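Local coordinates for protein proline dehydrogenase (Bradyrhizobium japonicum USDA 110, PDB 3HAZ) that probably oxidises proline to glutamate in two steps, using an FAD-dependent proline dehydrogenase and an NAD-dependent aldehyde dehydrogenase joined in one polypeptide, at residues L611-A614 against A615-R619; A664-L667 against G668-A672; V739-S742 against I743-L747; A786-A790 against G791-S795. All coordinates share one frame; numbering follows the deposited sequence. Where two conformers were deposited one is given.

Contact 1. Residues L611-A614 against A615-R619; sequences LREA and ADFCR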
loop_
_atom_site.group_PDB
_atom_site.type_symbol
_atom_site.label_atom_id
_atom_site.label_comp_id
_atom_site.label_asym_id
_atom_site.label_seq_id
_atom_site.Cartn_x
_atom_site.Cartn_y
_atom_site.Cartn_z
ATOM N N LEU A 611 35.386 9.317 23.225
ATOM C CA LEU A 611 34.773 8.067 23.672
ATOM C C LEU A 611 33.477 7.807 22.898
ATOM O O LEU A 611 33.280 6.719 22.364
ATOM C CB LEU A 611 34.519 8.085 25.186
ATOM C CG LEU A 611 33.978 6.806 25.857
ATOM C CD1 LEU A 611 32.508 6.558 25.522
ATOM C CD2 LEU A 611 34.814 5.591 25.496
ATOM N N ARG A 612 32.601 8.807 22.836
ATOM C CA ARG A 612 31.363 8.682 22.066
ATOM C C ARG A 612 31.640 8.296 20.609
ATOM O O ARG A 612 31.004 7.396 20.064
ATOM C CB ARG A 612 30.534 9.978 22.119
ATOM C CG ARG A 612 29.824 10.233 23.452
ATOM C CD ARG A 612 28.842 11.396 23.342
ATOM N NE ARG A 612 27.710 11.072 22.474
ATOM C CZ ARG A 612 26.922 11.975 21.894
ATOM N NH1 ARG A 612 27.139 13.272 22.078
ATOM N NH2 ARG A 612 25.917 11.582 21.119
ATOM N N GLU A 613 32.591 8.988 19.989
ATOM C CA GLU A 613 32.948 8.751 18.592
ATOM C C GLU A 613 33.418 7.311 18.358
ATOM O O GLU A 613 33.078 6.691 17.347
ATOM C CB GLU A 613 34.046 9.734 18.167
ATOM C CG GLU A 613 34.408 9.683 16.693
ATOM C CD GLU A 613 35.543 10.628 16.339
ATOM O OE1 GLU A 613 35.990 11.374 17.231
ATOM O OE2 GLU A 613 35.988 10.625 15.170
ATOM N N ALA A 614 34.215 6.792 19.288
ATOM C CA ALA A 614 34.710 5.424 19.190
ATOM C C ALA A 614 33.548 4.439 19.154
ATOM O O ALA A 614 33.509 3.548 18.304
ATOM C CB ALA A 614 35.655 5.103 20.356
ATOM N N ALA A 615 32.600 4.609 20.073
ATOM C CA ALA A 615 31.418 3.746 20.123
ATOM C C ALA A 615 30.534 3.943 18.900
ATOM O O ALA A 615 29.946 2.991 18.402
ATOM C CB ALA A 615 30.620 3.990 21.400
ATOM N N ASP A 616 30.428 5.181 18.424
ATOM C CA ASP A 616 29.663 5.458 17.207
ATOM C C ASP A 616 30.278 4.733 16.001
ATOM O O ASP A 616 29.562 4.191 15.156
ATOM C CB ASP A 616 29.594 6.968 16.933
ATOM C CG ASP A 616 28.728 7.729 17.951
ATOM O OD1 ASP A 616 27.946 7.099 18.697
ATOM O OD2 ASP A 616 28.824 8.975 17.991
ATOM N N PHE A 617 31.604 4.741 15.907
ATOM C CA PHE A 617 32.272 4.042 14.814
ATOM C C PHE A 617 31.864 2.567 14.801
ATOM O O PHE A 617 31.529 2.016 13.756
ATOM C CB PHE A 617 33.791 4.143 14.928
ATOM C CG PHE A 617 34.386 5.325 14.209
ATOM C CD1 PHE A 617 35.259 6.181 14.865
ATOM C CD2 PHE A 617 34.088 5.569 12.881
ATOM C CE1 PHE A 617 35.813 7.261 14.212
ATOM C CE2 PHE A 617 34.633 6.650 12.226
ATOM C CZ PHE A 617 35.499 7.496 12.888
ATOM N N CYS A 618 31.893 1.936 15.973
ATOM C CA CYS A 618 31.564 0.518 16.087
ATOM C C CYS A 618 30.138 0.222 15.623
ATOM O O CYS A 618 29.905 -0.712 14.851
ATOM C CB CYS A 618 31.759 0.032 17.525
ATOM S SG CYS A 618 33.469 0.071 18.113
ATOM N N ARG A 619 29.183 1.015 16.097
ATOM C CA ARG A 619 27.781 0.764 15.776
ATOM C C ARG A 619 27.475 1.080 14.318
ATOM O O ARG A 619 26.727 0.366 13.666
ATOM C CB ARG A 619 26.856 1.546 16.710
ATOM C CG ARG A 619 27.013 1.174 18.176
ATOM C CD ARG A 619 25.806 1.578 19.009
ATOM N NE ARG A 619 25.989 1.196 20.408
ATOM C CZ ARG A 619 26.455 2.012 21.349
ATOM N NH1 ARG A 619 26.769 3.265 21.044
ATOM N NH2 ARG A 619 26.603 1.576 22.593
#

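Contact 2. Residues A664-L667 against G668-A672; sequences AIFL and GQVTA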
loop_
_atom_site.group_PDB
_atom_site.type_symbol
_atom_site.label_atom_id
_atom_site.label_comp_id
_atom_site.label_asym_id
_atom_site.label_seq_id
_atom_site.Cartn_x
_atom_site.Cartn_y
_atom_site.Cartn_z
ATOM N N ALA A 664 39.501 6.788 19.043
ATOM C CA ALA A 664 38.422 6.728 18.052
ATOM C C ALA A 664 38.908 6.428 16.639
ATOM O O ALA A 664 38.309 5.624 15.932
ATOM C CB ALA A 664 37.581 8.007 18.073
ATOM N N ILE A 665 39.983 7.083 16.222
ATOM C CA ILE A 665 40.528 6.849 14.894
ATOM C C ILE A 665 41.202 5.490 14.868
ATOM O O ILE A 665 41.125 4.764 13.876
ATOM C CB ILE A 665 41.525 7.948 14.492
ATOM C CG1 ILE A 665 40.764 9.218 14.119
ATOM C CG2 ILE A 665 42.391 7.491 13.318
ATOM C CD1 ILE A 665 41.654 10.325 13.630
ATOM N N PHE A 666 41.854 5.148 15.975
ATOM C CA PHE A 666 42.418 3.817 16.137
ATOM C C PHE A 666 41.349 2.756 15.897
ATOM O O PHE A 666 41.523 1.875 15.055
ATOM C CB PHE A 666 43.029 3.635 17.530
ATOM C CG PHE A 666 43.513 2.235 17.788
ATOM C CD1 PHE A 666 44.776 1.839 17.375
ATOM C CD2 PHE A 666 42.689 1.304 18.405
ATOM C CE1 PHE A 666 45.222 0.541 17.593
ATOM C CE2 PHE A 666 43.124 -0.001 18.625
ATOM C CZ PHE A 666 44.390 -0.381 18.218
ATOM N N LEU A 667 40.245 2.853 16.635
ATOM C CA LEU A 667 39.161 1.873 16.552
ATOM C C LEU A 667 38.361 1.972 15.259
ATOM O O LEU A 667 37.905 0.963 14.730
ATOM C CB LEU A 667 38.221 2.001 17.755
ATOM C CG LEU A 667 38.706 1.316 19.032
ATOM C CD1 LEU A 667 37.713 1.508 20.167
ATOM C CD2 LEU A 667 38.938 -0.164 18.760
ATOM N N GLY A 668 38.177 3.192 14.763
ATOM C CA GLY A 668 37.473 3.387 13.511
ATOM C C GLY A 668 38.122 2.580 12.397
ATOM O O GLY A 668 37.465 1.784 11.727
ATOM N N GLN A 669 39.423 2.780 12.209
ATOM C CA GLN A 669 40.160 2.093 11.156
ATOM C C GLN A 669 40.164 0.586 11.377
ATOM O O GLN A 669 39.986 -0.185 10.440
ATOM C CB GLN A 669 41.596 2.615 11.087
ATOM C CG GLN A 669 41.681 4.104 10.792
ATOM C CD GLN A 669 43.085 4.559 10.479
ATOM O OE1 GLN A 669 43.298 5.318 9.540
ATOM N NE2 GLN A 669 44.056 4.094 11.263
ATOM N N VAL A 670 40.367 0.173 12.623
ATOM C CA VAL A 670 40.490 -1.245 12.944
ATOM C C VAL A 670 39.180 -2.011 12.748
ATOM O O VAL A 670 39.158 -3.048 12.082
ATOM C CB VAL A 670 41.035 -1.454 14.365
ATOM C CG1 VAL A 670 40.894 -2.918 14.781
ATOM C CG2 VAL A 670 42.498 -1.019 14.431
ATOM N N THR A 671 38.089 -1.483 13.304
ATOM C CA THR A 671 36.785 -2.131 13.203
ATOM C C THR A 671 36.245 -2.123 11.774
ATOM O O THR A 671 35.519 -3.029 11.382
ATOM C CB THR A 671 35.739 -1.500 14.151
ATOM O OG1 THR A 671 35.576 -0.108 13.839
ATOM C CG2 THR A 671 36.160 -1.657 15.610
ATOM N N ALA A 672 36.598 -1.110 10.993
ATOM C CA ALA A 672 36.201 -1.092 9.588
ATOM C C ALA A 672 36.819 -2.277 8.852
ATOM O O ALA A 672 36.116 -3.027 8.176
ATOM C CB ALA A 672 36.614 0.203 8.932
HETATM O O HOH W 1 43.857 2.039 13.589
#

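Contact 3. Residues V739-S742 against I743-L747; sequences VARS and INRAL. With NAD (nicotinamide-adenine-dinucleotide), chain D.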
loop_
_atom_site.group_PDB
_atom_site.type_symbol
_atom_site.label_atom_id
_atom_site.label_comp_id
_atom_site.label_asym_id
_atom_site.label_seq_id
_atom_site.Cartn_x
_atom_site.Cartn_y
_atom_site.Cartn_z
ATOM N N VAL A 739 54.407 11.119 5.563
ATOM C CA VAL A 739 54.515 9.699 5.866
ATOM C C VAL A 739 53.647 8.863 4.910
ATOM O O VAL A 739 54.038 7.771 4.504
ATOM C CB VAL A 739 54.174 9.406 7.342
ATOM C CG1 VAL A 739 53.998 7.908 7.568
ATOM C CG2 VAL A 739 55.267 9.965 8.254
ATOM N N ALA A 740 52.487 9.391 4.530
ATOM C CA ALA A 740 51.610 8.678 3.606
ATOM C C ALA A 740 52.308 8.411 2.273
ATOM O O ALA A 740 52.248 7.299 1.747
ATOM C CB ALA A 740 50.295 9.439 3.397
ATOM N N ARG A 741 52.983 9.423 1.738
ATOM C CA ARG A 741 53.714 9.274 0.481
ATOM C C ARG A 741 54.811 8.224 0.594
ATOM O O ARG A 741 55.067 7.472 -0.347
ATOM C CB ARG A 741 54.322 10.610 0.041
ATOM C CG ARG A 741 53.316 11.584 -0.542
ATOM C CD ARG A 741 54.016 12.612 -1.404
ATOM N NE ARG A 741 54.856 13.498 -0.607
ATOM C CZ ARG A 741 54.404 14.581 0.013
ATOM N NH1 ARG A 741 53.121 14.908 -0.076
ATOM N NH2 ARG A 741 55.229 15.334 0.724
ATOM N N SER A 742 55.465 8.187 1.749
ATOM C CA SER A 742 56.502 7.199 2.007
ATOM C C SER A 742 55.911 5.788 2.000
ATOM O O SER A 742 56.475 4.867 1.405
ATOM C CB SER A 742 57.188 7.493 3.345
ATOM O OG SER A 742 57.911 6.361 3.803
ATOM N N ILE A 743 54.769 5.628 2.663
ATOM C CA ILE A 743 54.060 4.350 2.668
ATOM C C ILE A 743 53.642 3.966 1.256
ATOM O O ILE A 743 53.848 2.832 0.824
ATOM C CB ILE A 743 52.812 4.396 3.570
ATOM C CG1 ILE A 743 53.219 4.291 5.043
ATOM C CG2 ILE A 743 51.848 3.275 3.199
ATOM C CD1 ILE A 743 52.135 4.738 6.011
ATOM N N ASN A 744 53.067 4.922 0.535
ATOM C CA ASN A 744 52.625 4.684 -0.830
ATOM C C ASN A 744 53.772 4.206 -1.718
ATOM O O ASN A 744 53.601 3.291 -2.523
ATOM C CB ASN A 744 51.983 5.947 -1.413
ATOM C CG ASN A 744 51.153 5.658 -2.647
ATOM O OD1 ASN A 744 50.576 4.579 -2.780
ATOM N ND2 ASN A 744 51.090 6.622 -3.558
ATOM N N ARG A 745 54.943 4.820 -1.561
ATOM C CA ARG A 745 56.114 4.422 -2.335
ATOM C C ARG A 745 56.567 3.010 -1.985
ATOM O O ARG A 745 56.880 2.228 -2.875
ATOM C CB ARG A 745 57.259 5.419 -2.158
ATOM C CG ARG A 745 57.096 6.672 -3.012
ATOM C CD ARG A 745 57.818 7.880 -2.434
ATOM N NE ARG A 745 57.289 9.117 -3.010
ATOM C CZ ARG A 745 57.576 10.338 -2.572
ATOM N NH1 ARG A 745 57.039 11.401 -3.163
ATOM N NH2 ARG A 745 58.396 10.497 -1.540
ATOM N N ALA A 746 56.594 2.687 -0.695
ATOM C CA ALA A 746 56.966 1.344 -0.265
ATOM C C ALA A 746 56.004 0.298 -0.836
ATOM O O ALA A 746 56.425 -0.780 -1.246
ATOM C CB ALA A 746 57.027 1.257 1.256
ATOM N N LEU A 747 54.713 0.620 -0.876
ATOM C CA LEU A 747 53.740 -0.291 -1.469
ATOM C C LEU A 747 53.981 -0.450 -2.972
ATOM O O LEU A 747 54.036 -1.563 -3.488
ATOM C CB LEU A 747 52.307 0.185 -1.199
ATOM C CG LEU A 747 51.821 0.086 0.249
ATOM C CD1 LEU A 747 50.450 0.732 0.419
ATOM C CD2 LEU A 747 51.787 -1.364 0.692
HETATM P PA NAD D . 52.616 11.025 11.543
HETATM O O1A NAD D . 52.793 11.046 9.913
HETATM O O2A NAD D . 53.735 11.743 12.174
HETATM O O5B NAD D . 52.613 9.427 12.025
HETATM C C5B NAD D . 51.376 8.810 12.358
HETATM C C4B NAD D . 51.501 7.278 12.375
HETATM O O4B NAD D . 52.309 6.701 11.280
HETATM C C3B NAD D . 52.206 6.672 13.657
HETATM O O3B NAD D . 51.608 5.621 14.351
HETATM C C2B NAD D . 53.651 6.565 13.178
HETATM O O2B NAD D . 54.629 5.989 14.016
HETATM C C1B NAD D . 53.436 6.025 11.832
HETATM N N9A NAD D . 54.614 6.225 10.975
HETATM C C8A NAD D . 55.559 7.194 11.082
HETATM N N7A NAD D . 56.505 7.000 10.032
HETATM C C5A NAD D . 56.097 5.875 9.280
HETATM C C6A NAD D . 56.644 5.252 8.164
HETATM N N6A NAD D . 57.866 5.773 7.574
HETATM N N1A NAD D . 56.037 4.163 7.626
HETATM C C2A NAD D . 54.872 3.671 8.191
HETATM N N3A NAD D . 54.332 4.282 9.289
HETATM C C4A NAD D . 54.948 5.388 9.835
HETATM O O3 NAD D . 51.139 11.689 11.986
HETATM P PN NAD D . 50.883 12.149 13.574
HETATM O O1N NAD D . 52.144 13.117 14.071
HETATM O O2N NAD D . 50.787 10.962 14.426
HETATM O O5D NAD D . 49.461 13.013 13.691
HETATM C C5D NAD D . 49.385 14.322 13.144
HETATM C C4D NAD D . 48.957 14.325 11.660
HETATM O O4D NAD D . 47.893 13.352 11.271
HETATM C C3D NAD D . 48.522 15.678 10.950
HETATM O O3D NAD D . 49.225 16.117 9.812
HETATM C C2D NAD D . 46.999 15.448 10.845
HETATM O O2D NAD D . 46.154 16.395 10.219
HETATM C C1D NAD D . 46.946 14.025 10.467
HETATM N N1N NAD D . 45.605 13.514 10.781
HETATM C C2N NAD D . 44.615 13.519 9.780
HETATM C C3N NAD D . 43.275 13.031 10.090
HETATM C C7N NAD D . 42.197 13.026 8.992
HETATM O O7N NAD D . 41.188 12.444 9.176
HETATM N N7N NAD D . 42.475 13.611 7.697
HETATM C C4N NAD D . 42.962 12.539 11.455
HETATM C C5N NAD D . 43.946 12.532 12.446
HETATM C C6N NAD D . 45.307 13.024 12.135
#

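Contact 4. Residues A786-A790 against G791-S795; sequences AFRSA and GQRCS. With NAD (nicotinamide-adenine-dinucleotide), chain D; SO4 (sulfate ion), chain E.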
loop_
_atom_site.group_PDB
_atom_site.type_symbol
_atom_site.label_atom_id
_atom_site.label_comp_id
_atom_site.label_asym_id
_atom_site.label_seq_id
_atom_site.Cartn_x
_atom_site.Cartn_y
_atom_site.Cartn_z
ATOM N N ALA A 786 39.956 26.737 16.024
ATOM C CA ALA A 786 41.408 26.915 15.953
ATOM C C ALA A 786 42.161 26.528 17.227
ATOM O O ALA A 786 43.337 26.126 17.174
ATOM C CB ALA A 786 41.741 28.352 15.558
ATOM N N PHE A 787 41.495 26.650 18.371
ATOM C CA PHE A 787 42.187 26.535 19.656
ATOM C C PHE A 787 41.731 25.360 20.515
ATOM O O PHE A 787 42.462 24.926 21.403
ATOM C CB PHE A 787 42.075 27.846 20.451
ATOM C CG PHE A 787 42.531 29.052 19.691
ATOM C CD1 PHE A 787 43.712 29.021 18.962
ATOM C CD2 PHE A 787 41.787 30.227 19.707
ATOM C CE1 PHE A 787 44.142 30.137 18.257
ATOM C CE2 PHE A 787 42.213 31.346 19.004
ATOM C CZ PHE A 787 43.399 31.296 18.278
ATOM N N ARG A 788 40.529 24.848 20.253
ATOM C CA ARG A 788 40.043 23.641 20.924
ATOM C C ARG A 788 41.034 22.501 20.736
ATOM O O ARG A 788 41.576 22.316 19.646
ATOM C CB ARG A 788 38.674 23.235 20.373
ATOM C CG ARG A 788 38.192 21.854 20.791
ATOM C CD ARG A 788 37.477 21.888 22.126
ATOM N NE ARG A 788 36.398 22.871 22.134
ATOM C CZ ARG A 788 35.111 22.577 21.979
ATOM N NH1 ARG A 788 34.730 21.317 21.812
ATOM N NH2 ARG A 788 34.201 23.546 22.002
ATOM N N SER A 789 41.268 21.740 21.801
ATOM C CA SER A 789 42.241 20.651 21.777
ATOM C C SER A 789 43.629 21.168 21.408
ATOM O O SER A 789 44.408 20.461 20.773
ATOM C CB SER A 789 41.816 19.561 20.786
ATOM O OG SER A 789 40.490 19.139 21.031
ATOM N N ALA A 790 43.928 22.403 21.806
ATOM C CA ALA A 790 45.208 23.034 21.482
ATOM C C ALA A 790 45.496 22.996 19.983
ATOM O O ALA A 790 46.647 22.909 19.565
ATOM C CB ALA A 790 46.353 22.383 22.268
ATOM N N GLY A 791 44.439 23.064 19.178
ATOM C CA GLY A 791 44.579 23.048 17.735
ATOM C C GLY A 791 45.125 21.735 17.197
ATOM O O GLY A 791 45.641 21.688 16.082
ATOM N N GLN A 792 45.010 20.667 17.981
ATOM C CA GLN A 792 45.550 19.366 17.578
ATOM C C GLN A 792 44.480 18.488 16.935
ATOM O O GLN A 792 44.385 17.285 17.206
ATOM C CB GLN A 792 46.218 18.653 18.764
ATOM C CG GLN A 792 47.388 19.431 19.367
ATOM C CD GLN A 792 48.077 18.684 20.499
ATOM O OE1 GLN A 792 49.305 18.573 20.529
ATOM N NE2 GLN A 792 47.288 18.156 21.427
ATOM N N ARG A 793 43.662 19.106 16.094
ATOM C CA ARG A 793 42.710 18.375 15.270
ATOM C C ARG A 793 43.064 18.637 13.822
ATOM O O ARG A 793 43.490 19.727 13.464
ATOM C CB ARG A 793 41.286 18.852 15.524
ATOM C CG ARG A 793 40.799 18.671 16.939
ATOM C CD ARG A 793 39.408 19.274 17.092
ATOM N NE ARG A 793 38.860 19.065 18.428
ATOM C CZ ARG A 793 37.900 18.192 18.712
ATOM N NH1 ARG A 793 37.375 17.449 17.750
ATOM N NH2 ARG A 793 37.458 18.070 19.958
ATOM N N CYS A 794 42.871 17.643 12.976
ATOM C CA CYS A 794 43.173 17.761 11.554
ATOM C C CYS A 794 42.212 18.728 10.877
ATOM O O CYS A 794 42.545 19.355 9.874
ATOM C CB CYS A 794 43.079 16.389 10.885
ATOM S SG CYS A 794 41.556 15.490 11.270
ATOM N N SER A 795 41.010 18.822 11.437
ATOM C CA SER A 795 39.959 19.685 10.903
ATOM C C SER A 795 40.107 21.146 11.340
ATOM O O SER A 795 39.339 22.012 10.910
ATOM C CB SER A 795 38.608 19.180 11.384
ATOM O OG SER A 795 38.578 19.174 12.798
HETATM P PA NAD D . 52.616 11.025 11.543
HETATM O O1A NAD D . 52.793 11.046 9.913
HETATM O O2A NAD D . 53.735 11.743 12.174
HETATM O O5B NAD D . 52.613 9.427 12.025
HETATM C C5B NAD D . 51.376 8.810 12.358
HETATM C C4B NAD D . 51.501 7.278 12.375
HETATM O O4B NAD D . 52.309 6.701 11.280
HETATM C C3B NAD D . 52.206 6.672 13.657
HETATM O O3B NAD D . 51.608 5.621 14.351
HETATM C C2B NAD D . 53.651 6.565 13.178
HETATM O O2B NAD D . 54.629 5.989 14.016
HETATM C C1B NAD D . 53.436 6.025 11.832
HETATM N N9A NAD D . 54.614 6.225 10.975
HETATM C C8A NAD D . 55.559 7.194 11.082
HETATM N N7A NAD D . 56.505 7.000 10.032
HETATM C C5A NAD D . 56.097 5.875 9.280
HETATM C C6A NAD D . 56.644 5.252 8.164
HETATM N N6A NAD D . 57.866 5.773 7.574
HETATM N N1A NAD D . 56.037 4.163 7.626
HETATM C C2A NAD D . 54.872 3.671 8.191
HETATM N N3A NAD D . 54.332 4.282 9.289
HETATM C C4A NAD D . 54.948 5.388 9.835
HETATM O O3 NAD D . 51.139 11.689 11.986
HETATM P PN NAD D . 50.883 12.149 13.574
HETATM O O1N NAD D . 52.144 13.117 14.071
HETATM O O2N NAD D . 50.787 10.962 14.426
HETATM O O5D NAD D . 49.461 13.013 13.691
HETATM C C5D NAD D . 49.385 14.322 13.144
HETATM C C4D NAD D . 48.957 14.325 11.660
HETATM O O4D NAD D . 47.893 13.352 11.271
HETATM C C3D NAD D . 48.522 15.678 10.950
HETATM O O3D NAD D . 49.225 16.117 9.812
HETATM C C2D NAD D . 46.999 15.448 10.845
HETATM O O2D NAD D . 46.154 16.395 10.219
HETATM C C1D NAD D . 46.946 14.025 10.467
HETATM N N1N NAD D . 45.605 13.514 10.781
HETATM C C2N NAD D . 44.615 13.519 9.780
HETATM C C3N NAD D . 43.275 13.031 10.090
HETATM C C7N NAD D . 42.197 13.026 8.992
HETATM O O7N NAD D . 41.188 12.444 9.176
HETATM N N7N NAD D . 42.475 13.611 7.697
HETATM C C4N NAD D . 42.962 12.539 11.455
HETATM C C5N NAD D . 43.946 12.532 12.446
HETATM C C6N NAD D . 45.307 13.024 12.135
HETATM S S SO4 E . 37.385 16.387 14.116
HETATM O O1 SO4 E . 36.420 16.681 13.055
HETATM O O2 SO4 E . 38.639 15.943 13.509
HETATM O O3 SO4 E . 37.646 17.575 14.923
HETATM O O4 SO4 E . 36.835 15.349 14.984
#

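Contact 1. Residues L611-A614 against A615-R619
Glu-613 and Phe-617 run alongside each other, one turn apart on helix 604-629 in the aldehyde dehydrogenase part of the chain. The glutamate chain is fully extended, with CG opposite the backbone N (chi1 -174°), and this carries its stem and carboxylate past the CE1 corner of the phenyl ring, obliquely to its plane. CG lies 3.7 Å from Phe-617 CE1, and OE2 of Glu-613 reaches 3.5 Å from the same carbon. Carboxylate and ring are turned 33° against each other, so the two flat groups are neither stacked nor perpendicular. Ala-614 CA sits at the ring edge, while Ala-664 and Gly-668 of helix 664-675 pack against Glu-613 and Phe-617 respectively.

On another side of the helix, Asp-616 folds back over the preceding turn, its CG 3.1 Å from Arg-612 O. That carbonyl already accepts Asp-616 N at 2.8 Å, and the carboxylate turns elsewhere for a donor. Ser-516 OG meets both Asp-616 OD1 and Arg-612 NE, linking the two side chains, whereas Arg-612 NH2 and Asp-616 OD2 remain 5.0 Å apart. Arg-612 NH1 also bonds Glu-357 O, in the proline dehydrogenase region, so a side chain of this turn contacts that part of the chain. Inside the helix, Phe-617 N donates to Glu-613 O at 2.8 Å.

Contact 2. Residues A664-L667 against G668-A672
The start of helix 664-675 borders the NAD pocket, where Ile-665 touches the dinucleotide and lies beside Gln-669, its CG2 4.1 Å from Gln-669 CD. The Gln-669 amide is fixed from both ends: OE1 bonds Thr-734 OG1, and NE2 bonds Ile-656 O as well as a water at 3.1 Å. That water donates in turn to Phe-666 O at 2.8 Å, closing a bridge between side chain and backbone.

The helix is the crossover of a beta-alpha-beta unit, between strands 641-656 and 679-683 of the nucleotide-binding fold. Phe-666 points from it toward helix 689-702, packing on Ala-692, Ala-695 and Val-696. One face of its ring receives Val-670 CG2, which stands 4.2 Å above the plane over the ring centre.

Leu-667 O is gripped twice by Thr-671, through the backbone N at 2.8 Å and through OG1 at 2.7 Å. The hydroxyl sits between the backbone N and the carbonyl carbon (chi1 59°), which swings it back onto the preceding turn, and the two donors arrive from opposite faces of the carbonyl plane. Gly-668 N donates to Ala-664 O at 2.7 Å, and a CB on this glycine would lie tight against that same oxygen.

Contact 3. Residues V739-S742 against I743-L747
Asn-744 N donates to Ala-740 O over 2.8 Å, a nearly straight bond (165° at the hydrogen) typical of the regular turns of helix 737-749. Beside it, Ile-743 N binds Val-739 O, and the side chains of this second pair meet where CG1 of Val-739 lies 4.0 Å from CD1 of Ile-743. Together they form an apolar platform for the NAD adenine. Val-739 CG1 comes within 3.4 Å of C5A and Ile-743 CG1 within 3.6 Å of C2A, both from the same side of the base. The valine is turned with CG1 opposite its backbone N (chi1 168°); this sends CG1 to the adenine and CG2 to the phosphate, 3.2 Å from O1A. Ser-736, just before the helix, accepts Val-739 N with its OG, which is also hydrogen-bonded to the dinucleotide.

The helix links strands 730-734 and 757-760 in a beta-alpha-beta unit of the nucleotide-binding fold, with Ala-740 and Ile-743 packed on the sheet. Farther round, Arg-741 and Arg-745 run side by side toward the second subunit. Arg-741 CB lies over one face of the Arg-745 guanidinium, while NH1 of Arg-745 approaches the edge of the Arg-741 group, 4.0 Å from NE; the two planes are 47° apart. Arg-745 NH1 forms a salt bridge with Asp-751 of the second subunit and bonds Lys-750 O there, and its NE bonds Ala-748 O of that subunit. The like charges therefore probably cost little, since the neighbouring chain supplies a carboxylate and carbonyl oxygens to offset them.

Contact 4. Residues A786-A790 against G791-S795
With OG placed beside the backbone N (chi1 -52°), Ser-789 faces Arg-793, whose own first torsion (-61°) and straight chain out to NE return the guanidinium to the serine. The resulting bond from Arg-793 NE to Ser-789 OG is weak, 3.1 Å long and bent to 134°. Asp-606 reinforces the pair, accepting a hydrogen bond from Ser-789 OG and forming a salt bridge with Arg-793 NH2. Arg-788 CG lies alongside, 3.7 Å from Arg-793 NE.

A tight turn of the backbone makes this meeting possible. Helix 775-787 ends here, and Ser-789, Ala-790 and Gly-791 all adopt positive phi, winding the backbone into a short left-handed turn. Gly-791 N donates to Arg-788 O at 3.0 Å and Gln-792 N to Ser-789 O at 2.9 Å, each from well above the carbonyl plane. The turn leads into the cysteine loop of the aldehyde dehydrogenase fold, carrying Cys-794, a predicted active-site residue, next to NAD.

Gln-792 is held through OE1 by Ile-837 N and packs on Trp-659. A sulfate, probably from the crystallisation liquor, sits at the edge of the Arg-793 guanidinium, with its O3 accepting from Arg-793 NH1 at 2.8 Å and from Ser-795 OG at 2.8 Å. Gly-948 N and Ala-949 N also bond this anion, whose site is consistent with a place for the substrate carboxylate.

Overall arrangement
All four contacts lie within the aldehyde dehydrogenase region and follow one another along the chain in numbered order. Contacts 1 and 2 touch directly, their centres 9 Å apart, where helix 604-629 packs on helix 664-675. Contact 2 and contact 3 occupy two crossover helices of the nucleotide-binding sheet, with centres about 20 Å apart. Contact 4, at the end of helix 775-787 and in the loop leading to strand 797-803, lies about 26 Å from contact 3 between centres, yet both touch NAD: contact 3 at the adenine end, contact 4 at the nicotinamide end. Contact 2 also touches it through Ile-665, whereas in contact 1 the Glu-613 side chain stays about 8 Å from the cofactor.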